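Local coordinates for protein fatty Acyl-Adenylate Ligase (Escherichia coli, PDB 3PBK) that belongs to the AMP-binding enzyme family of the ANL clan and binds 5'-O-[(S)-(dodecanoyloxy)(hydroxy)phosphoryl]adenosine in a pocket, at residues T331-Y336 against V345-E350; F383-K388 against Y452-G457. All blocks are in the same frame, centred on the assembly; numbering follows the deposited sequence.

Contact 1: T331-Y336 against V345-E350; sequences TFMPCY and VSFSDE. With 1ZZ (5'-O-[(S)-(dodecanoyloxy)(hydroxy)phosphoryl]adenosine), chain C.
C335 and F347 face each other as a non-hydrogen-bonded antiparallel pair, and the tight part of the contact spreads from here to M333 and Y336. C335 CB lies 3.6 Å from F347 CD2. C335 SG sits between its own backbone N and carbonyl carbon (chi1 63°) and meets the acyl chain of the ligand. The selenium of M333, a selenomethionine, approaches the F347 ring obliquely, 5.5 Å from its centroid, in a Met-aromatic contact. Next along is the hydrogen-bonded pair Y336 and S346, with Y336 N to S346 O at 2.9 Å. Strands 332-337 and 344-347 form a beta hairpin here, with a classic bulge: V345 and S346 both face Y336. Y336 O therefore takes two N-H groups, V345 N at 2.8 Å and S346 N at 3.1 Å. The Y336 ring lies alongside V345 CG1 and meets adenine N2 at its edge, while its OH bonds to D444. C335 O accepts from ligand N5 at 3.0 Å. Towards 350 the packing thins. S348 N still reaches P334 O at 2.8 Å, but the side chains of D349 and E350 turn away. D349 is exposed, and E350 forms a salt bridge with R215.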
loop_
_atom_site.group_PDB
_atom_site.type_symbol
_atom_site.label_atom_id
_atom_site.label_comp_id
_atom_site.label_asym_id
_atom_site.label_seq_id
_atom_site.Cartn_x
_atom_site.Cartn_y
_atom_site.Cartn_z
ATOM N N THR A 331 1.215 14.294 -15.783
ATOM C CA THR A 331 1.122 14.407 -14.325
ATOM C C THR A 331 1.254 13.045 -13.666
ATOM O O THR A 331 1.360 12.957 -12.448
ATOM C CB THR A 331 -0.208 15.063 -13.863
ATOM O OG1 THR A 331 -1.311 14.221 -14.214
ATOM C CG2 THR A 331 -0.400 16.427 -14.507
ATOM N N PHE A 332 1.237 11.994 -14.484
ATOM C CA PHE A 332 1.433 10.623 -14.013
ATOM C C PHE A 332 2.812 10.411 -13.422
ATOM O O PHE A 332 3.832 10.737 -14.035
ATOM C CB PHE A 332 1.231 9.611 -15.141
ATOM C CG PHE A 332 -0.178 9.114 -15.263
ATOM C CD1 PHE A 332 -0.920 8.812 -14.129
ATOM C CD2 PHE A 332 -0.762 8.938 -16.510
ATOM C CE1 PHE A 332 -2.224 8.351 -14.236
ATOM C CE2 PHE A 332 -2.060 8.479 -16.627
ATOM C CZ PHE A 332 -2.795 8.182 -15.488
HETATM N N MSE A 333 2.840 9.846 -12.224
HETATM C CA MSE A 333 4.105 9.507 -11.612
HETATM C C MSE A 333 4.092 8.109 -11.032
HETATM O O MSE A 333 3.671 7.897 -9.898
HETATM C CB MSE A 333 4.499 10.530 -10.552
HETATM C CG MSE A 333 6.012 10.608 -10.373
HETATM SE SE MSE A 333 6.603 11.808 -8.947
HETATM C CE MSE A 333 5.790 10.855 -7.461
ATOM N N PRO A 334 4.543 7.139 -11.821
ATOM C CA PRO A 334 4.725 5.797 -11.290
ATOM C C PRO A 334 5.797 5.814 -10.215
ATOM O O PRO A 334 6.828 6.456 -10.392
ATOM C CB PRO A 334 5.203 5.009 -12.507
ATOM C CG PRO A 334 4.669 5.756 -13.668
ATOM C CD PRO A 334 4.763 7.193 -13.270
ATOM N N CYS A 335 5.547 5.112 -9.114
ATOM C CA CYS A 335 6.492 5.037 -8.006
ATOM C C CYS A 335 6.483 3.662 -7.326
ATOM O O CYS A 335 5.549 2.886 -7.493
ATOM C CB CYS A 335 6.162 6.111 -6.988
ATOM S SG CYS A 335 4.557 5.860 -6.266
ATOM N N TYR A 336 7.527 3.382 -6.552
ATOM C CA TYR A 336 7.723 2.075 -5.936
ATOM C C TYR A 336 8.053 2.202 -4.454
ATOM O O TYR A 336 8.708 3.159 -4.038
ATOM C CB TYR A 336 8.867 1.368 -6.634
ATOM C CG TYR A 336 9.340 0.103 -5.970
ATOM C CD1 TYR A 336 8.476 -0.960 -5.754
ATOM C CD2 TYR A 336 10.665 -0.046 -5.600
ATOM C CE1 TYR A 336 8.911 -2.125 -5.172
ATOM C CE2 TYR A 336 11.112 -1.210 -5.021
ATOM C CZ TYR A 336 10.228 -2.245 -4.810
ATOM O OH TYR A 336 10.672 -3.396 -4.230
ATOM N N VAL A 345 10.482 4.196 -2.137
ATOM C CA VAL A 345 11.815 3.750 -2.536
ATOM C C VAL A 345 12.274 4.457 -3.813
ATOM O O VAL A 345 13.459 4.741 -3.986
ATOM C CB VAL A 345 11.876 2.215 -2.720
ATOM C CG1 VAL A 345 13.046 1.828 -3.588
ATOM C CG2 VAL A 345 11.968 1.518 -1.382
ATOM N N SER A 346 11.336 4.747 -4.706
ATOM C CA SER A 346 11.663 5.466 -5.926
ATOM C C SER A 346 10.440 6.080 -6.569
ATOM O O SER A 346 9.322 5.626 -6.365
ATOM C CB SER A 346 12.362 4.553 -6.923
ATOM O OG SER A 346 11.535 3.473 -7.274
ATOM N N PHE A 347 10.678 7.123 -7.352
ATOM C CA PHE A 347 9.629 7.850 -8.036
ATOM C C PHE A 347 10.099 8.114 -9.453
ATOM O O PHE A 347 11.279 8.359 -9.676
ATOM C CB PHE A 347 9.378 9.189 -7.345
ATOM C CG PHE A 347 8.871 9.069 -5.928
ATOM C CD1 PHE A 347 9.747 8.917 -4.874
ATOM C CD2 PHE A 347 7.515 9.128 -5.653
ATOM C CE1 PHE A 347 9.282 8.820 -3.573
ATOM C CE2 PHE A 347 7.042 9.033 -4.349
ATOM C CZ PHE A 347 7.929 8.881 -3.307
ATOM N N SER A 348 9.186 8.055 -10.415
ATOM C CA SER A 348 9.513 8.445 -11.779
ATOM C C SER A 348 9.829 9.943 -11.791
ATOM O O SER A 348 9.501 10.669 -10.844
ATOM C CB SER A 348 8.362 8.117 -12.729
ATOM O OG SER A 348 8.777 8.184 -14.085
ATOM N N ASP A 349 10.479 10.405 -12.854
ATOM C CA ASP A 349 10.906 11.792 -12.916
ATOM C C ASP A 349 9.721 12.755 -12.821
ATOM O O ASP A 349 8.558 12.367 -13.017
ATOM C CB ASP A 349 11.716 12.051 -14.180
ATOM C CG ASP A 349 13.096 11.387 -14.145
ATOM O OD1 ASP A 349 13.707 11.312 -13.053
ATOM O OD2 ASP A 349 13.573 10.950 -15.222
ATOM N N GLU A 350 10.024 14.010 -12.492
ATOM C CA GLU A 350 9.021 15.058 -12.384
ATOM C C GLU A 350 8.483 15.301 -13.781
ATOM O O GLU A 350 9.229 15.218 -14.758
ATOM C CB GLU A 350 9.673 16.322 -11.828
ATOM C CG GLU A 350 8.781 17.187 -10.953
ATOM C CD GLU A 350 9.534 18.368 -10.306
ATOM O OE1 GLU A 350 10.731 18.595 -10.641
ATOM O OE2 GLU A 350 8.913 19.068 -9.456
HETATM P P 1ZZ C . 3.338 -2.154 1.007
HETATM C C1 1ZZ C . 2.305 12.571 -0.677
HETATM N N1 1ZZ C . 4.884 -2.982 -5.015
HETATM O O1 1ZZ C . 2.440 -0.052 -1.425
HETATM C C2 1ZZ C . 3.247 11.400 -0.748
HETATM N N2 1ZZ C . 4.922 -0.861 -5.657
HETATM O O2 1ZZ C . 3.425 -0.550 0.631
HETATM C C3 1ZZ C . 2.684 10.058 -1.208
HETATM N N3 1ZZ C . 5.260 -3.934 -7.356
HETATM O O3 1ZZ C . 4.423 -2.731 2.017
HETATM C C4 1ZZ C . 3.742 8.963 -1.441
HETATM N N4 1ZZ C . 5.456 -2.328 -9.017
HETATM O O4 1ZZ C . 2.117 -2.465 1.553
HETATM C C5 1ZZ C . 3.459 7.718 -2.288
HETATM N N5 1ZZ C . 5.322 0.035 -8.436
HETATM O O5 1ZZ C . 3.537 -2.973 -0.348
HETATM C C6 1ZZ C . 4.324 6.552 -1.885
HETATM O O6 1ZZ C . 4.337 -3.670 -2.925
HETATM C C7 1ZZ C . 4.818 5.561 -2.907
HETATM O O7 1ZZ C . 6.394 -6.219 -4.251
HETATM C C8 1ZZ C . 5.049 4.142 -2.436
HETATM O O8 1ZZ C . 7.613 -4.830 -2.072
HETATM C C9 1ZZ C . 4.355 2.976 -3.154
HETATM C C10 1ZZ C . 3.648 1.902 -2.367
HETATM C C11 1ZZ C . 4.040 1.347 -1.068
HETATM C C12 1ZZ C . 3.364 0.112 -0.698
HETATM C C13 1ZZ C . 4.815 -3.526 -0.533
HETATM C C14 1ZZ C . 5.080 -4.271 -1.847
HETATM C C15 1ZZ C . 6.433 -4.321 -2.582
HETATM C C16 1ZZ C . 6.017 -4.925 -3.857
HETATM C C17 1ZZ C . 4.760 -4.190 -4.167
HETATM C C18 1ZZ C . 4.790 -1.723 -4.590
HETATM C C19 1ZZ C . 5.119 -1.657 -6.786
HETATM C C20 1ZZ C . 5.091 -2.919 -6.432
HETATM C C21 1ZZ C . 5.435 -3.583 -8.655
HETATM C C22 1ZZ C . 5.289 -1.321 -8.055
#

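Contact 2: F383-K388 against Y452-G457; sequences FVNCGK and YLYVTG. With 1ZZ (5'-O-[(S)-(dodecanoyloxy)(hydroxy)phosphoryl]adenosine), chain C.
L453 is bonded to G387 and C386 through both of its backbone polar atoms. Its N donates to G387 O at 2.7 Å, and its O accepts from C386 N at 3.0 Å. Both donors lie nearly in line with the accepting C=O. The chain at 385-387 is shaped by an Asx turn: N385 OD1 accepts from G387 N at 2.9 Å. The donor lies in the plane of the amide carbonyl, so this bond fixes the rotation of the amide. The other end of that amide, ND2, comes over one face of the Y452 ring, with the two planes 67° apart. K388 covers the opposite face. Its CE makes a CH-pi contact 3.6 Å from the Y452 centroid, and NZ follows at 4.8 Å as a cation-pi partner. The extended lysine chain lets both CE and NZ reach over the ring.

Strand 452-458 belongs to a curled antiparallel sheet, in which it pairs with 444-449. Segment 383-388, which carries on from strand 380-384, runs roughly antiparallel beside it. T456 and G457 both face L445 in a classic beta bulge of that sheet.

Further along, Y454 lies against the backbone of V384 and N385, and its ring also meets Y447. F383 CG lies anti to its carbonyl carbon (chi1 -67°), which swings the ring to T456; T456 CG2 sits over one face, 3.8 Å from the centroid. Beyond the backbone bonds, on the ligand side, C386 SG packs on V455 CG2 at 3.9 Å. The same sulfur lies 3.8 Å from ligand N5, and V455 CG1 is close to adenine C21.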
loop_
_atom_site.group_PDB
_atom_site.type_symbol
_atom_site.label_atom_id
_atom_site.label_comp_id
_atom_site.label_asym_id
_atom_site.label_seq_id
_atom_site.Cartn_x
_atom_site.Cartn_y
_atom_site.Cartn_z
ATOM N N PHE A 383 7.252 -2.873 -19.114
ATOM C CA PHE A 383 7.432 -2.542 -17.703
ATOM C C PHE A 383 7.495 -1.036 -17.477
ATOM O O PHE A 383 7.999 -0.301 -18.313
ATOM C CB PHE A 383 8.661 -3.255 -17.136
ATOM C CG PHE A 383 8.501 -4.739 -17.069
ATOM C CD1 PHE A 383 7.673 -5.314 -16.117
ATOM C CD2 PHE A 383 9.146 -5.565 -17.975
ATOM C CE1 PHE A 383 7.502 -6.689 -16.062
ATOM C CE2 PHE A 383 8.978 -6.944 -17.929
ATOM C CZ PHE A 383 8.159 -7.505 -16.973
ATOM N N VAL A 384 6.962 -0.575 -16.357
ATOM C CA VAL A 384 6.918 0.857 -16.108
ATOM C C VAL A 384 8.153 1.351 -15.355
ATOM O O VAL A 384 8.601 0.732 -14.398
ATOM C CB VAL A 384 5.627 1.252 -15.371
ATOM C CG1 VAL A 384 5.625 2.718 -15.017
ATOM C CG2 VAL A 384 4.429 0.923 -16.225
ATOM N N ASN A 385 8.716 2.459 -15.820
ATOM C CA ASN A 385 9.841 3.108 -15.161
ATOM C C ASN A 385 9.414 3.644 -13.796
ATOM O O ASN A 385 8.532 4.495 -13.702
ATOM C CB ASN A 385 10.364 4.242 -16.051
ATOM C CG ASN A 385 11.668 4.838 -15.552
ATOM O OD1 ASN A 385 11.827 5.132 -14.364
ATOM N ND2 ASN A 385 12.606 5.045 -16.470
ATOM N N CYS A 386 10.048 3.143 -12.743
ATOM C CA CYS A 386 9.680 3.501 -11.377
ATOM C C CYS A 386 10.701 4.416 -10.717
ATOM O O CYS A 386 10.682 4.589 -9.507
ATOM C CB CYS A 386 9.475 2.250 -10.524
ATOM S SG CYS A 386 7.960 1.329 -10.915
ATOM N N GLY A 387 11.594 4.997 -11.506
ATOM C CA GLY A 387 12.478 6.020 -10.981
ATOM C C GLY A 387 13.858 5.519 -10.623
ATOM O O GLY A 387 14.161 4.341 -10.813
ATOM N N LYS A 388 14.700 6.423 -10.125
ATOM C CA LYS A 388 16.030 6.050 -9.648
ATOM C C LYS A 388 16.077 6.131 -8.130
ATOM O O LYS A 388 15.171 6.689 -7.505
ATOM C CB LYS A 388 17.101 6.972 -10.218
ATOM C CG LYS A 388 17.152 7.034 -11.722
ATOM C CD LYS A 388 18.436 7.715 -12.162
ATOM C CE LYS A 388 18.421 8.049 -13.632
ATOM N NZ LYS A 388 19.790 8.437 -14.068
ATOM N N TYR A 452 17.398 3.611 -13.680
ATOM C CA TYR A 452 15.987 3.549 -13.360
ATOM C C TYR A 452 15.593 2.122 -12.995
ATOM O O TYR A 452 16.080 1.163 -13.589
ATOM C CB TYR A 452 15.162 4.021 -14.550
ATOM C CG TYR A 452 15.312 5.488 -14.873
ATOM C CD1 TYR A 452 14.904 6.470 -13.974
ATOM C CD2 TYR A 452 15.836 5.893 -16.094
ATOM C CE1 TYR A 452 15.032 7.816 -14.281
ATOM C CE2 TYR A 452 15.972 7.235 -16.410
ATOM C CZ TYR A 452 15.567 8.188 -15.505
ATOM O OH TYR A 452 15.708 9.512 -15.840
ATOM N N LEU A 453 14.709 1.987 -12.016
ATOM C CA LEU A 453 14.255 0.683 -11.564
ATOM C C LEU A 453 13.020 0.225 -12.332
ATOM O O LEU A 453 12.071 0.981 -12.507
ATOM C CB LEU A 453 13.937 0.737 -10.069
ATOM C CG LEU A 453 13.466 -0.539 -9.366
ATOM C CD1 LEU A 453 14.517 -1.632 -9.455
ATOM C CD2 LEU A 453 13.133 -0.237 -7.923
ATOM N N TYR A 454 13.032 -1.019 -12.788
ATOM C CA TYR A 454 11.848 -1.593 -13.400
ATOM C C TYR A 454 11.325 -2.756 -12.567
ATOM O O TYR A 454 11.946 -3.812 -12.503
ATOM C CB TYR A 454 12.147 -2.002 -14.843
ATOM C CG TYR A 454 12.288 -0.796 -15.737
ATOM C CD1 TYR A 454 13.536 -0.268 -16.025
ATOM C CD2 TYR A 454 11.169 -0.143 -16.242
ATOM C CE1 TYR A 454 13.673 0.862 -16.821
ATOM C CE2 TYR A 454 11.299 0.985 -17.034
ATOM C CZ TYR A 454 12.552 1.477 -17.319
ATOM O OH TYR A 454 12.705 2.585 -18.110
ATOM N N VAL A 455 10.191 -2.560 -11.910
ATOM C CA VAL A 455 9.678 -3.587 -11.016
ATOM C C VAL A 455 8.811 -4.550 -11.798
ATOM O O VAL A 455 7.812 -4.143 -12.388
ATOM C CB VAL A 455 8.833 -2.992 -9.859
ATOM C CG1 VAL A 455 8.575 -4.051 -8.808
ATOM C CG2 VAL A 455 9.527 -1.783 -9.228
ATOM N N THR A 456 9.171 -5.829 -11.800
ATOM C CA THR A 456 8.437 -6.792 -12.622
ATOM C C THR A 456 7.408 -7.629 -11.862
ATOM O O THR A 456 6.443 -8.106 -12.461
ATOM C CB THR A 456 9.381 -7.743 -13.327
ATOM O OG1 THR A 456 9.980 -8.594 -12.353
ATOM C CG2 THR A 456 10.465 -6.970 -14.049
ATOM N N GLY A 457 7.623 -7.813 -10.557
ATOM C CA GLY A 457 6.732 -8.590 -9.708
ATOM C C GLY A 457 7.401 -9.129 -8.445
ATOM O O GLY A 457 8.566 -8.835 -8.177
HETATM P P 1ZZ C . 3.338 -2.154 1.007
HETATM C C1 1ZZ C . 2.305 12.571 -0.677
HETATM N N1 1ZZ C . 4.884 -2.982 -5.015
HETATM O O1 1ZZ C . 2.440 -0.052 -1.425
HETATM C C2 1ZZ C . 3.247 11.400 -0.748
HETATM N N2 1ZZ C . 4.922 -0.861 -5.657
HETATM O O2 1ZZ C . 3.425 -0.550 0.631
HETATM C C3 1ZZ C . 2.684 10.058 -1.208
HETATM N N3 1ZZ C . 5.260 -3.934 -7.356
HETATM O O3 1ZZ C . 4.423 -2.731 2.017
HETATM C C4 1ZZ C . 3.742 8.963 -1.441
HETATM N N4 1ZZ C . 5.456 -2.328 -9.017
HETATM O O4 1ZZ C . 2.117 -2.465 1.553
HETATM C C5 1ZZ C . 3.459 7.718 -2.288
HETATM N N5 1ZZ C . 5.322 0.035 -8.436
HETATM O O5 1ZZ C . 3.537 -2.973 -0.348
HETATM C C6 1ZZ C . 4.324 6.552 -1.885
HETATM O O6 1ZZ C . 4.337 -3.670 -2.925
HETATM C C7 1ZZ C . 4.818 5.561 -2.907
HETATM O O7 1ZZ C . 6.394 -6.219 -4.251
HETATM C C8 1ZZ C . 5.049 4.142 -2.436
HETATM O O8 1ZZ C . 7.613 -4.830 -2.072
HETATM C C9 1ZZ C . 4.355 2.976 -3.154
HETATM C C10 1ZZ C . 3.648 1.902 -2.367
HETATM C C11 1ZZ C . 4.040 1.347 -1.068
HETATM C C12 1ZZ C . 3.364 0.112 -0.698
HETATM C C13 1ZZ C . 4.815 -3.526 -0.533
HETATM C C14 1ZZ C . 5.080 -4.271 -1.847
HETATM C C15 1ZZ C . 6.433 -4.321 -2.582
HETATM C C16 1ZZ C . 6.017 -4.925 -3.857
HETATM C C17 1ZZ C . 4.760 -4.190 -4.167
HETATM C C18 1ZZ C . 4.790 -1.723 -4.590
HETATM C C19 1ZZ C . 5.119 -1.657 -6.786
HETATM C C20 1ZZ C . 5.091 -2.919 -6.432
HETATM C C21 1ZZ C . 5.435 -3.583 -8.655
HETATM C C22 1ZZ C . 5.289 -1.321 -8.055
#

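How the contacts relate
Both contacts are largely buried, with centres about 9 Å apart, and both touch the same ligand. Contact 1 is local, a hairpin at one side of the large mixed sheet. Contact 2 joins chain parts 64 residues apart and involves the curled antiparallel sheet. Its segment 383-388 also leads into the short strand 388-389, which borders 344-347 of contact 1 in the mixed sheet. Contact 1 is the more regular strand pairing, with apolar and sulfur-aromatic packing. Contact 2 has fewer backbone bonds and more ring-face contacts, and its exposed end is a lysine. The two meet directly: S346 OG probably bonds to C386 O, and D349 OD2 makes a weak hydrogen bond with Y452 OH. P334 packs on V384, and Y336 on L453.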